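Endoglycosidase (Bacteroides thetaiotaomicron, PDB 6Q64) probably hydrolyses O-glycosidic bonds of complex N-glycans, as a family 18 glycoside hydrolase of a gut bacterium. Local coordinates at residues K212-I217 with T242-L247; Q136-Q141 with K167-A172; D175-E178 with G184-I187; Y266-N269 with D275-R278; V98-L103 with V248-Y253. The protein carries 1 engineered substitution. All blocks are in the same frame, centred on the assembly; numbering follows the deposited sequence.

Contact 1 (K212-I217 with T242-L247); sequences KMQVFI and TETSKL
Q214 reaches T244 through two torsions: chi1 (166°) sends CG off on the side opposite the backbone N, and a bend at chi2 (75°) then turns the amide out from helix 211-224. The result is a tie on the outside of the TIM barrel, between the helix that follows strand 184-189 and the weakly bonded turn of helix at 242-245, which follows strand 230-235. At its tip T244 OG1 donates to Q214 OE1, although the modelled separation of 2.4 Å is shorter than a sound hydrogen bond and the exact length is doubtful. The same hydroxyl is also bonded to I205 O and S241 OG. Q214 OE1 and I205 O both face it as acceptors, so its single proton must be shared between them or go to one. On the other arm of the amide, Q214 NE2 is bonded to E218 OE2, a second hold that should limit flipping of the group.

One turn further along the helix the chemistry becomes apolar. The I217 and T244 side chains cross at about a right angle, with I217 CD1 4.1 Å from T244 CG2. The threonine therefore serves both halves of the contact, its hydroxyl meeting the amide and its methyl the isoleucine. Beyond it, the CG2 branch of I217 lies 4.1 Å from L247 CB.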
# COMPACT_ATOMS: atom_id res chain seq x y z
N LYS A 212 -16.70 -3.61 -15.91
CA LYS A 212 -17.13 -2.45 -15.05
C LYS A 212 -15.93 -2.11 -14.18
O LYS A 212 -15.42 -0.98 -14.22
CB LYS A 212 -18.46 -2.66 -14.31
CG LYS A 212 -18.64 -3.99 -13.58
CD LYS A 212 -20.08 -4.39 -13.31
CE LYS A 212 -20.11 -5.84 -12.88
NZ LYS A 212 -21.32 -6.13 -12.08
N MSE A 213 -15.38 -3.15 -13.55
CA MSE A 213 -14.11 -3.01 -12.86
C MSE A 213 -13.00 -2.56 -13.82
O MSE A 213 -12.01 -2.00 -13.38
CB MSE A 213 -13.77 -4.30 -12.12
CG MSE A 213 -12.94 -4.06 -10.85
SE MSE A 213 -13.66 -2.71 -9.57
CE MSE A 213 -15.05 -4.02 -9.27
N GLN A 214 -13.15 -2.75 -15.13
CA GLN A 214 -12.11 -2.40 -16.07
C GLN A 214 -12.13 -0.89 -16.32
O GLN A 214 -11.04 -0.27 -16.36
CB GLN A 214 -12.29 -3.18 -17.38
CG GLN A 214 -11.47 -2.67 -18.56
CD GLN A 214 -9.99 -3.03 -18.45
OE1 GLN A 214 -9.61 -4.05 -17.87
NE2 GLN A 214 -9.16 -2.19 -19.05
N VAL A 215 -13.30 -0.29 -16.52
CA VAL A 215 -13.34 1.17 -16.86
C VAL A 215 -13.22 1.96 -15.55
O VAL A 215 -12.82 3.16 -15.58
CB VAL A 215 -14.54 1.55 -17.76
CG1 VAL A 215 -15.87 1.28 -17.11
CG2 VAL A 215 -14.45 2.99 -18.26
N PHE A 216 -13.45 1.28 -14.42
CA PHE A 216 -13.16 1.81 -13.07
C PHE A 216 -11.67 2.15 -13.00
O PHE A 216 -11.27 3.34 -12.95
CB PHE A 216 -13.59 0.80 -12.01
CG PHE A 216 -13.36 1.30 -10.61
CD1 PHE A 216 -13.98 2.47 -10.18
CD2 PHE A 216 -12.50 0.64 -9.74
CE1 PHE A 216 -13.77 2.94 -8.90
CE2 PHE A 216 -12.28 1.13 -8.46
CZ PHE A 216 -12.92 2.28 -8.04
N ILE A 217 -10.86 1.10 -13.05
CA ILE A 217 -9.38 1.15 -13.04
C ILE A 217 -8.89 2.01 -14.20
O ILE A 217 -7.91 2.71 -14.02
CB ILE A 217 -8.83 -0.28 -13.15
CG1 ILE A 217 -9.16 -1.10 -11.91
CG2 ILE A 217 -7.35 -0.27 -13.45
CD1 ILE A 217 -8.91 -2.56 -12.09
N THR A 242 -3.70 -9.43 -17.80
CA THR A 242 -2.32 -9.05 -18.16
C THR A 242 -2.32 -7.55 -18.48
O THR A 242 -1.51 -6.81 -17.91
CB THR A 242 -1.79 -9.94 -19.30
OG1 THR A 242 -1.91 -11.34 -19.03
CG2 THR A 242 -0.32 -9.76 -19.57
N GLU A 243 -3.20 -7.12 -19.37
CA GLU A 243 -3.17 -5.74 -19.92
C GLU A 243 -3.54 -4.77 -18.81
O GLU A 243 -2.90 -3.72 -18.72
CB GLU A 243 -4.12 -5.56 -21.10
CG GLU A 243 -3.53 -6.00 -22.42
CD GLU A 243 -2.11 -5.51 -22.63
OE1 GLU A 243 -1.94 -4.25 -22.63
OE2 GLU A 243 -1.19 -6.38 -22.75
N THR A 244 -4.59 -5.10 -18.06
CA THR A 244 -5.15 -4.22 -17.00
C THR A 244 -4.09 -4.11 -15.89
O THR A 244 -3.87 -3.01 -15.36
CB THR A 244 -6.53 -4.73 -16.56
OG1 THR A 244 -7.40 -4.98 -17.68
CG2 THR A 244 -7.24 -3.74 -15.68
N SER A 245 -3.38 -5.19 -15.60
CA SER A 245 -2.26 -5.20 -14.63
C SER A 245 -1.25 -4.08 -14.95
O SER A 245 -0.60 -3.58 -14.03
CB SER A 245 -1.63 -6.57 -14.55
OG SER A 245 -0.50 -6.67 -15.41
N LYS A 246 -1.06 -3.69 -16.21
CA LYS A 246 -0.08 -2.63 -16.54
C LYS A 246 -0.56 -1.29 -15.97
O LYS A 246 0.25 -0.38 -15.86
CB LYS A 246 0.16 -2.54 -18.04
CG LYS A 246 0.85 -3.77 -18.62
CD LYS A 246 1.05 -3.74 -20.12
CE LYS A 246 1.88 -4.91 -20.61
NZ LYS A 246 1.33 -5.45 -21.87
N LEU A 247 -1.83 -1.18 -15.60
CA LEU A 247 -2.40 0.11 -15.13
C LEU A 247 -2.32 0.21 -13.60
O LEU A 247 -2.69 1.30 -13.05
CB LEU A 247 -3.86 0.18 -15.59
CG LEU A 247 -4.10 0.40 -17.08
CD1 LEU A 247 -5.58 0.64 -17.29
CD2 LEU A 247 -3.27 1.55 -17.64

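Contact 2 (Q136-Q141 with K167-A172); sequences QDLGDQ and KAYANA
Y169 meets the loop residues L138 to D140 by three kinds of interaction, and together they close part of a beta-alpha unit of the TIM barrel: the loop leaves the end of strand 128-135, and the tyrosine stands on helix 162-179, which runs back along the outside. The polar part is a hydrogen bond from Y169 OH to D140 O. The oxygen lies at the edge of the ring and in its plane, where a phenol donates; the modelled 2.5 Å is very short, so the length itself is uncertain. Y169 OH also receives a weak bond from W133 NE1.

The second kind is carbonyl against ring. L138 points its C=O down onto one face of Y169, with L138 C 4.1 Å above the plane over the ring centre. L138 O lies close to all six ring carbons, nearest at CD2 and CE2, each 3.0 Å away, which is tight.

Apolar and aromatic packing completes the set. With chi1 at 175°, Y169 extends its ring straight out from the helix under the loop, and L138, running the opposite way, returns along its base. W153 adds an edge-to-face ring contact to the same tyrosine. The loop is braced from within as well, by a weak but straight bond from D137 N to D140 OD2 (168°). At the root of the tyrosine, L138 CD1 rests 3.7 Å from Y169 CB.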
# COMPACT_ATOMS: atom_id res chain seq x y z
N GLN A 136 -16.47 -3.08 -3.31
CA GLN A 136 -17.57 -4.07 -3.23
C GLN A 136 -18.69 -3.52 -4.10
O GLN A 136 -18.87 -4.07 -5.19
CB GLN A 136 -18.00 -4.29 -1.77
CG GLN A 136 -19.40 -4.88 -1.61
CD GLN A 136 -19.53 -5.76 -0.39
OE1 GLN A 136 -18.67 -6.58 -0.08
NE2 GLN A 136 -20.64 -5.60 0.32
N ASP A 137 -19.36 -2.44 -3.67
CA ASP A 137 -20.52 -1.89 -4.42
C ASP A 137 -20.12 -0.58 -5.10
O ASP A 137 -19.13 0.03 -4.65
CB ASP A 137 -21.76 -1.77 -3.53
CG ASP A 137 -22.22 -3.13 -3.02
OD1 ASP A 137 -22.51 -4.01 -3.86
OD2 ASP A 137 -22.23 -3.32 -1.80
N LEU A 138 -20.83 -0.22 -6.17
CA LEU A 138 -20.56 0.98 -7.00
C LEU A 138 -20.39 2.18 -6.08
O LEU A 138 -19.29 2.74 -6.03
CB LEU A 138 -21.71 1.20 -7.99
CG LEU A 138 -21.76 2.57 -8.66
CD1 LEU A 138 -20.41 2.99 -9.23
CD2 LEU A 138 -22.81 2.60 -9.76
N GLY A 139 -21.45 2.57 -5.38
CA GLY A 139 -21.34 3.59 -4.32
C GLY A 139 -20.75 2.97 -3.07
O GLY A 139 -21.43 2.09 -2.49
N ASP A 140 -19.55 3.38 -2.68
CA ASP A 140 -18.92 2.85 -1.45
C ASP A 140 -18.07 3.95 -0.83
O ASP A 140 -17.06 4.30 -1.46
CB ASP A 140 -18.13 1.56 -1.73
CG ASP A 140 -18.83 0.28 -1.29
OD1 ASP A 140 -20.05 0.29 -1.07
OD2 ASP A 140 -18.15 -0.75 -1.19
N GLN A 141 -18.51 4.50 0.30
CA GLN A 141 -17.73 5.46 1.14
C GLN A 141 -17.71 6.85 0.51
O GLN A 141 -17.04 7.71 1.07
CB GLN A 141 -16.27 5.04 1.34
CG GLN A 141 -16.08 3.65 1.94
CD GLN A 141 -16.39 3.64 3.42
OE1 GLN A 141 -15.56 4.00 4.25
NE2 GLN A 141 -17.61 3.26 3.76
N LYS A 167 -17.61 5.54 -14.09
CA LYS A 167 -16.74 6.65 -14.57
C LYS A 167 -16.82 7.84 -13.58
O LYS A 167 -15.76 8.47 -13.31
CB LYS A 167 -17.14 7.07 -15.99
CG LYS A 167 -16.25 6.53 -17.11
CD LYS A 167 -16.97 6.39 -18.44
CE LYS A 167 -16.10 6.66 -19.65
NZ LYS A 167 -16.90 7.35 -20.70
N ALA A 168 -18.02 8.12 -13.06
CA ALA A 168 -18.30 9.21 -12.11
C ALA A 168 -17.73 8.88 -10.71
O ALA A 168 -16.95 9.71 -10.21
CB ALA A 168 -19.78 9.46 -12.05
N TYR A 169 -18.06 7.71 -10.14
CA TYR A 169 -17.62 7.21 -8.81
C TYR A 169 -16.10 7.22 -8.68
O TYR A 169 -15.57 7.49 -7.61
CB TYR A 169 -18.06 5.77 -8.57
CG TYR A 169 -17.53 5.18 -7.28
CD1 TYR A 169 -17.77 5.81 -6.07
CD2 TYR A 169 -16.83 3.98 -7.25
CE1 TYR A 169 -17.30 5.29 -4.87
CE2 TYR A 169 -16.39 3.43 -6.06
CZ TYR A 169 -16.60 4.10 -4.86
OH TYR A 169 -16.17 3.61 -3.66
N ALA A 170 -15.42 6.84 -9.75
CA ALA A 170 -13.95 6.86 -9.85
C ALA A 170 -13.45 8.31 -9.89
O ALA A 170 -12.43 8.60 -9.26
CB ALA A 170 -13.51 6.10 -11.07
N ASN A 171 -14.11 9.17 -10.65
CA ASN A 171 -13.63 10.55 -10.85
C ASN A 171 -13.69 11.27 -9.50
O ASN A 171 -12.92 12.25 -9.31
CB ASN A 171 -14.39 11.29 -11.95
CG ASN A 171 -13.75 11.12 -13.31
OD1 ASN A 171 -12.52 11.21 -13.45
ND2 ASN A 171 -14.56 10.85 -14.31
N ALA A 172 -14.60 10.82 -8.62
CA ALA A 172 -14.89 11.40 -7.28
C ALA A 172 -13.78 10.95 -6.34
O ALA A 172 -13.32 11.75 -5.52
CB ALA A 172 -16.23 10.96 -6.76

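Contact 3 (D175-E178 with G184-I187); sequences DSIE and GFDI
The carbonyl oxygen of G184 is pressed by the terminal methyl of I177: CD1 sits a tight 3.1 Å from G184 O, a van der Waals contact, and I177 CG1 follows at 3.5 Å. Two successive carbons of one branch thus lie against a single carbonyl. The branch gets there because chi1 (-82°) turns CG1 away from the carbonyl carbon of I177 and an extended chi2 (161°) carries CD1 straight on to the strand. The same methyl then touches F185, with I177 CD1 3.7 Å from F185 CB, while its approach to the ring itself is more distant, 4.2 Å from F185 CD1.

The contact joins the last turns of helix 162-179 to the start of strand 184-189, the closing step of a beta-alpha-beta crossover that begins with strand 128-135. A side chain at G184 would run into the preceding carbonyl. F185 points its ring outward, where W133 meets it edge-to-face, whereas D186 faces into the barrel and bonds through OD2 to S102 OG. The strand lies within the segment matching the family 18 DxxDxDxE motif, whose final Glu is replaced by an engineered Gln; D186 is its second Asp.

Backbone bonds pair G184 with L131 and F185 with M230, holding the strand's polar atoms. I177 offers only carbon, so this joint is made by fit and burial; the helix is also tied to R223 by D175 and E178.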
# COMPACT_ATOMS: atom_id res chain seq x y z
N ASP A 175 -10.97 13.19 -7.47
CA ASP A 175 -11.33 14.47 -6.83
C ASP A 175 -10.70 14.46 -5.44
O ASP A 175 -9.81 15.30 -5.19
CB ASP A 175 -12.83 14.62 -6.61
CG ASP A 175 -13.56 15.07 -7.86
OD1 ASP A 175 -12.86 15.36 -8.88
OD2 ASP A 175 -14.80 15.12 -7.81
N SER A 176 -11.14 13.51 -4.62
CA SER A 176 -11.01 13.55 -3.14
C SER A 176 -9.54 13.32 -2.78
O SER A 176 -9.10 13.88 -1.78
CB SER A 176 -12.01 12.60 -2.50
OG SER A 176 -11.38 11.73 -1.58
N ILE A 177 -8.79 12.63 -3.64
CA ILE A 177 -7.31 12.46 -3.54
C ILE A 177 -6.63 13.78 -3.87
O ILE A 177 -5.66 14.11 -3.17
CB ILE A 177 -6.83 11.32 -4.47
CG1 ILE A 177 -7.03 9.95 -3.80
CG2 ILE A 177 -5.39 11.51 -4.92
CD1 ILE A 177 -7.02 8.81 -4.77
N GLU A 178 -7.06 14.47 -4.94
CA GLU A 178 -6.38 15.70 -5.46
C GLU A 178 -6.60 16.82 -4.43
O GLU A 178 -5.71 17.69 -4.30
CB GLU A 178 -6.90 16.07 -6.85
CG GLU A 178 -6.67 14.98 -7.90
CD GLU A 178 -6.96 15.36 -9.35
OE1 GLU A 178 -7.34 14.48 -10.17
OE2 GLU A 178 -6.78 16.55 -9.67
N GLY A 184 -2.28 8.70 -4.14
CA GLY A 184 -3.10 7.85 -5.02
C GLY A 184 -4.09 6.99 -4.27
O GLY A 184 -4.63 7.44 -3.25
N PHE A 185 -4.36 5.78 -4.77
CA PHE A 185 -5.44 4.94 -4.24
C PHE A 185 -5.00 3.48 -4.18
O PHE A 185 -4.11 3.05 -4.97
CB PHE A 185 -6.71 5.11 -5.06
CG PHE A 185 -7.92 4.52 -4.40
CD1 PHE A 185 -8.57 5.18 -3.37
CD2 PHE A 185 -8.38 3.26 -4.76
CE1 PHE A 185 -9.66 4.62 -2.74
CE2 PHE A 185 -9.48 2.70 -4.13
CZ PHE A 185 -10.12 3.37 -3.11
N ASP A 186 -5.63 2.78 -3.25
CA ASP A 186 -5.40 1.35 -2.93
C ASP A 186 -6.77 0.68 -2.96
O ASP A 186 -7.51 0.84 -1.98
CB ASP A 186 -4.80 1.14 -1.55
CG ASP A 186 -4.58 -0.32 -1.15
OD1 ASP A 186 -5.36 -1.19 -1.53
OD2 ASP A 186 -3.63 -0.57 -0.43
N ILE A 187 -7.04 -0.07 -4.03
CA ILE A 187 -8.28 -0.88 -4.13
C ILE A 187 -8.11 -2.11 -3.25
O ILE A 187 -7.28 -2.94 -3.60
CB ILE A 187 -8.53 -1.22 -5.60
CG1 ILE A 187 -8.69 0.04 -6.45
CG2 ILE A 187 -9.73 -2.14 -5.70
CD1 ILE A 187 -8.43 -0.16 -7.92

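Contact 4 (Y266-N269 with D275-R278); sequences YKIN and DWER
W276 can be followed outward from CB to find how it meets I268 and N269. Its chi1 (67°) puts CG in the crowded position between backbone N and carbonyl carbon, and the indole stands out toward helix 261-268. Past the CB-CG bond, first contact comes at the ring fusion, where W276 CD2 is 3.9 Å from I268 O. That oxygen bears most closely on the next carbon, W276 CE3, at 3.2 Å, approaching the ring at a slant. W276 CZ3 is shared: I268 O is still near, and I268 CG1 lies 4.1 Å away, the two side chains crossing at about a right angle.

At the far end the indole belongs to N269. N269 CA sits over one face of the six-membered ring, 3.9 Å from its centroid and 21° off the normal, a CH-pi contact that places the carbon 3.7 Å from W276 CH2. On the same face, N269 OD1 stands above the rim carbon W276 CZ2, 3.5 Å away, its amide plane turned only 25° from the ring. The opposite face is covered by E277 CG, so the indole is sandwiched between that aliphatic carbon and, offset toward the rim, the CA of the residue that follows helix 261-268.

W276 lies at the short, weakly bonded helix 276-279 that feeds strand 280-285. I268 packs inward on Y253, T280 and I282, and W276 also touches L321.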
# COMPACT_ATOMS: atom_id res chain seq x y z
N TYR A 266 3.23 -19.80 -3.87
CA TYR A 266 2.05 -20.35 -4.60
C TYR A 266 0.99 -19.26 -4.70
O TYR A 266 0.29 -19.16 -5.72
CB TYR A 266 1.50 -21.62 -3.98
CG TYR A 266 0.20 -22.04 -4.62
CD1 TYR A 266 -0.98 -21.41 -4.27
CD2 TYR A 266 0.15 -23.05 -5.56
CE1 TYR A 266 -2.20 -21.77 -4.82
CE2 TYR A 266 -1.07 -23.44 -6.11
CZ TYR A 266 -2.24 -22.80 -5.75
OH TYR A 266 -3.45 -23.13 -6.30
N LYS A 267 0.86 -18.46 -3.66
CA LYS A 267 -0.20 -17.43 -3.55
C LYS A 267 0.05 -16.30 -4.55
O LYS A 267 -0.96 -15.76 -5.05
CB LYS A 267 -0.25 -16.86 -2.13
CG LYS A 267 -1.11 -15.61 -2.01
CD LYS A 267 -1.38 -15.23 -0.57
CE LYS A 267 -2.81 -14.84 -0.32
NZ LYS A 267 -3.22 -15.23 1.03
N ILE A 268 1.31 -15.91 -4.80
CA ILE A 268 1.62 -14.66 -5.54
C ILE A 268 2.17 -14.97 -6.93
O ILE A 268 2.29 -14.02 -7.72
CB ILE A 268 2.59 -13.75 -4.76
CG1 ILE A 268 3.95 -14.40 -4.55
CG2 ILE A 268 2.01 -13.32 -3.44
CD1 ILE A 268 5.00 -13.44 -4.15
N ASN A 269 2.52 -16.23 -7.19
CA ASN A 269 3.01 -16.71 -8.51
C ASN A 269 1.87 -16.73 -9.52
O ASN A 269 1.13 -17.73 -9.54
CB ASN A 269 3.59 -18.12 -8.44
CG ASN A 269 4.38 -18.42 -9.69
OD1 ASN A 269 4.09 -17.87 -10.72
ND2 ASN A 269 5.40 -19.23 -9.58
N ASP A 275 5.03 -8.31 -14.89
CA ASP A 275 6.18 -8.02 -14.01
C ASP A 275 5.84 -8.34 -12.56
O ASP A 275 6.17 -7.55 -11.67
CB ASP A 275 6.54 -6.55 -14.16
CG ASP A 275 7.87 -6.20 -13.54
OD1 ASP A 275 8.71 -7.15 -13.29
OD2 ASP A 275 8.05 -5.00 -13.31
N TRP A 276 5.25 -9.48 -12.31
CA TRP A 276 4.64 -9.76 -10.99
C TRP A 276 5.64 -9.80 -9.83
O TRP A 276 5.28 -9.34 -8.75
CB TRP A 276 3.82 -11.02 -11.11
CG TRP A 276 4.61 -12.25 -11.34
CD1 TRP A 276 4.93 -12.81 -12.53
CD2 TRP A 276 5.10 -13.12 -10.33
NE1 TRP A 276 5.62 -13.97 -12.33
CE2 TRP A 276 5.74 -14.19 -11.00
CE3 TRP A 276 5.11 -13.07 -8.94
CZ2 TRP A 276 6.36 -15.23 -10.31
CZ3 TRP A 276 5.70 -14.11 -8.25
CH2 TRP A 276 6.32 -15.17 -8.93
N GLU A 277 6.83 -10.33 -10.01
CA GLU A 277 7.87 -10.41 -8.95
C GLU A 277 8.20 -9.02 -8.42
O GLU A 277 8.09 -8.84 -7.20
CB GLU A 277 9.18 -10.98 -9.43
CG GLU A 277 9.06 -12.44 -9.84
CD GLU A 277 9.15 -12.70 -11.33
OE1 GLU A 277 8.48 -11.96 -12.08
OE2 GLU A 277 9.89 -13.63 -11.71
N ARG A 278 8.57 -8.08 -9.28
CA ARG A 278 9.06 -6.75 -8.83
C ARG A 278 7.90 -5.84 -8.41
O ARG A 278 8.14 -4.87 -7.68
CB ARG A 278 10.00 -6.16 -9.87
CG ARG A 278 11.34 -6.90 -9.93
CD ARG A 278 12.15 -6.91 -8.63
NE ARG A 278 12.25 -5.51 -8.21
CZ ARG A 278 12.18 -5.05 -6.97
NH1 ARG A 278 12.27 -3.75 -6.76
NH2 ARG A 278 12.02 -5.86 -5.94

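Contact 5 (V98-L103 with V248-Y253); sequences VDFVSL and VDHYIY
F100 and H250 set their rings nearly parallel, the planes 22° apart, yet slid so far that they scarcely overlap: the centroids are 5.4 Å from one another. The two side chains run toward each other from opposite walls and pass alongside, so the contact is made by leading atoms. F100 CE1 lies over one face of the imidazole, 4.2 Å from H250 CE1, and F100 CZ is 4.1 Å from H250 ND1. Seen from the phenylalanine, by contrast, H250 ND1 comes in obliquely.

I252, two residues on, faces the same way as H250 and supplies the third member. Its CD1 comes to the edge of the F100 ring, near the ring plane, 4.4 Å from F100 CZ. F100 CZ is thus shared by the imidazole and the I252 methyl. The reach is long: the CA atoms of F100 and H250 are 11.2 Å apart, a gap spanned only by side chains, and all contacts across it are van der Waals.

M230 and I281, from the strands on either side of 251-254, also touch both F100 and H250. Strands 100-102 and 251-254 are the second and sixth of eight parallel strands, and F100 and H250 both stand near the beginning of theirs. A cross-barrel cluster at the N-terminal ends of the strands, within the core of a TIM barrel, is the result.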
# COMPACT_ATOMS: atom_id res chain seq x y z
N VAL A 98 10.61 3.22 4.78
CA VAL A 98 9.22 3.08 4.26
C VAL A 98 9.06 3.93 3.00
O VAL A 98 9.27 5.13 3.10
CB VAL A 98 8.21 3.50 5.33
CG1 VAL A 98 6.89 3.85 4.72
CG2 VAL A 98 8.03 2.40 6.37
N ASP A 99 8.63 3.34 1.88
CA ASP A 99 8.50 4.02 0.56
C ASP A 99 7.12 4.63 0.40
O ASP A 99 7.05 5.77 -0.11
CB ASP A 99 8.72 3.05 -0.58
CG ASP A 99 10.17 2.64 -0.59
OD1 ASP A 99 10.99 3.49 -0.96
OD2 ASP A 99 10.46 1.53 -0.16
N PHE A 100 6.08 3.92 0.81
CA PHE A 100 4.69 4.44 0.74
C PHE A 100 3.79 3.70 1.73
O PHE A 100 4.17 2.67 2.28
CB PHE A 100 4.15 4.35 -0.70
CG PHE A 100 3.72 2.97 -1.15
CD1 PHE A 100 4.65 2.02 -1.52
CD2 PHE A 100 2.37 2.63 -1.22
CE1 PHE A 100 4.25 0.76 -1.94
CE2 PHE A 100 1.98 1.37 -1.63
CZ PHE A 100 2.91 0.44 -2.01
N VAL A 101 2.57 4.17 1.87
CA VAL A 101 1.69 3.69 2.95
C VAL A 101 0.25 3.85 2.49
O VAL A 101 -0.06 4.75 1.67
CB VAL A 101 2.06 4.51 4.21
CG1 VAL A 101 0.88 5.11 4.93
CG2 VAL A 101 2.95 3.72 5.17
N SER A 102 -0.60 2.96 2.98
CA SER A 102 -2.06 3.04 2.83
C SER A 102 -2.67 3.42 4.17
O SER A 102 -2.33 2.77 5.17
CB SER A 102 -2.61 1.74 2.31
OG SER A 102 -2.43 1.68 0.90
N LEU A 103 -3.55 4.43 4.15
CA LEU A 103 -4.18 5.00 5.36
C LEU A 103 -5.44 4.21 5.70
O LEU A 103 -6.53 4.54 5.18
CB LEU A 103 -4.48 6.48 5.07
CG LEU A 103 -3.27 7.28 4.62
CD1 LEU A 103 -3.67 8.62 4.05
CD2 LEU A 103 -2.29 7.46 5.77
N VAL A 248 -1.83 -0.84 -12.95
CA VAL A 248 -1.71 -0.97 -11.48
C VAL A 248 -0.25 -1.16 -11.06
O VAL A 248 0.40 -2.10 -11.50
CB VAL A 248 -2.58 -2.15 -11.04
CG1 VAL A 248 -2.32 -2.52 -9.60
CG2 VAL A 248 -4.03 -1.82 -11.28
N ASP A 249 0.21 -0.30 -10.15
CA ASP A 249 1.65 -0.12 -9.88
C ASP A 249 2.14 -1.24 -8.95
O ASP A 249 3.35 -1.58 -9.04
CB ASP A 249 1.89 1.30 -9.39
CG ASP A 249 1.51 2.35 -10.42
OD1 ASP A 249 2.07 2.31 -11.53
OD2 ASP A 249 0.63 3.19 -10.11
N HIS A 250 1.28 -1.81 -8.10
CA HIS A 250 1.69 -2.93 -7.20
C HIS A 250 0.52 -3.87 -6.94
O HIS A 250 -0.64 -3.41 -6.85
CB HIS A 250 2.17 -2.48 -5.82
CG HIS A 250 3.51 -1.85 -5.83
ND1 HIS A 250 3.66 -0.49 -5.91
CD2 HIS A 250 4.75 -2.37 -5.84
CE1 HIS A 250 4.95 -0.19 -5.96
NE2 HIS A 250 5.64 -1.33 -5.93
N TYR A 251 0.86 -5.14 -6.78
CA TYR A 251 -0.06 -6.24 -6.44
C TYR A 251 0.21 -6.56 -4.97
O TYR A 251 1.33 -7.01 -4.67
CB TYR A 251 0.17 -7.43 -7.38
CG TYR A 251 0.45 -7.06 -8.83
CD1 TYR A 251 -0.34 -6.15 -9.50
CD2 TYR A 251 1.50 -7.60 -9.53
CE1 TYR A 251 -0.07 -5.77 -10.80
CE2 TYR A 251 1.78 -7.23 -10.83
CZ TYR A 251 0.98 -6.33 -11.49
OH TYR A 251 1.21 -5.96 -12.78
N ILE A 252 -0.73 -6.29 -4.08
CA ILE A 252 -0.45 -6.35 -2.62
C ILE A 252 -1.26 -7.49 -2.04
O ILE A 252 -2.52 -7.45 -2.15
CB ILE A 252 -0.76 -5.02 -1.89
CG1 ILE A 252 -0.15 -3.83 -2.63
CG2 ILE A 252 -0.31 -5.10 -0.45
CD1 ILE A 252 -0.28 -2.53 -1.88
N TYR A 253 -0.58 -8.44 -1.44
CA TYR A 253 -1.24 -9.64 -0.90
C TYR A 253 -1.13 -9.62 0.62
O TYR A 253 -0.11 -9.24 1.19
CB TYR A 253 -0.66 -10.93 -1.50
CG TYR A 253 -0.71 -11.06 -3.01
CD1 TYR A 253 0.21 -10.41 -3.80
CD2 TYR A 253 -1.62 -11.87 -3.64
CE1 TYR A 253 0.20 -10.56 -5.18
CE2 TYR A 253 -1.66 -12.00 -5.01
CZ TYR A 253 -0.74 -11.36 -5.79
OH TYR A 253 -0.69 -11.51 -7.15

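How the contacts relate
Contact 5 lies at the heart of the barrel, about 2 Å from the chain centre, and is made of side chains alone; contacts 1 to 4 surround it where helices, loops and strand ends meet. Contacts 2 and 3 share helix 162-179, one at a polar loop, the other at a joint to strand 184-189 without hydrogen bonds. F216 of contact 1 packs on Y169 and A170 of contact 2 and on I187 of contact 3. D186 OD2 of contact 3 lies against I252 CD1 of contact 5. Contact 4, only partly buried, rests on contact 5 through Y251 and Y253. Polar side-chain bonding thus belongs to contacts 1 and 2, while ring and aliphatic packing dominates the rest.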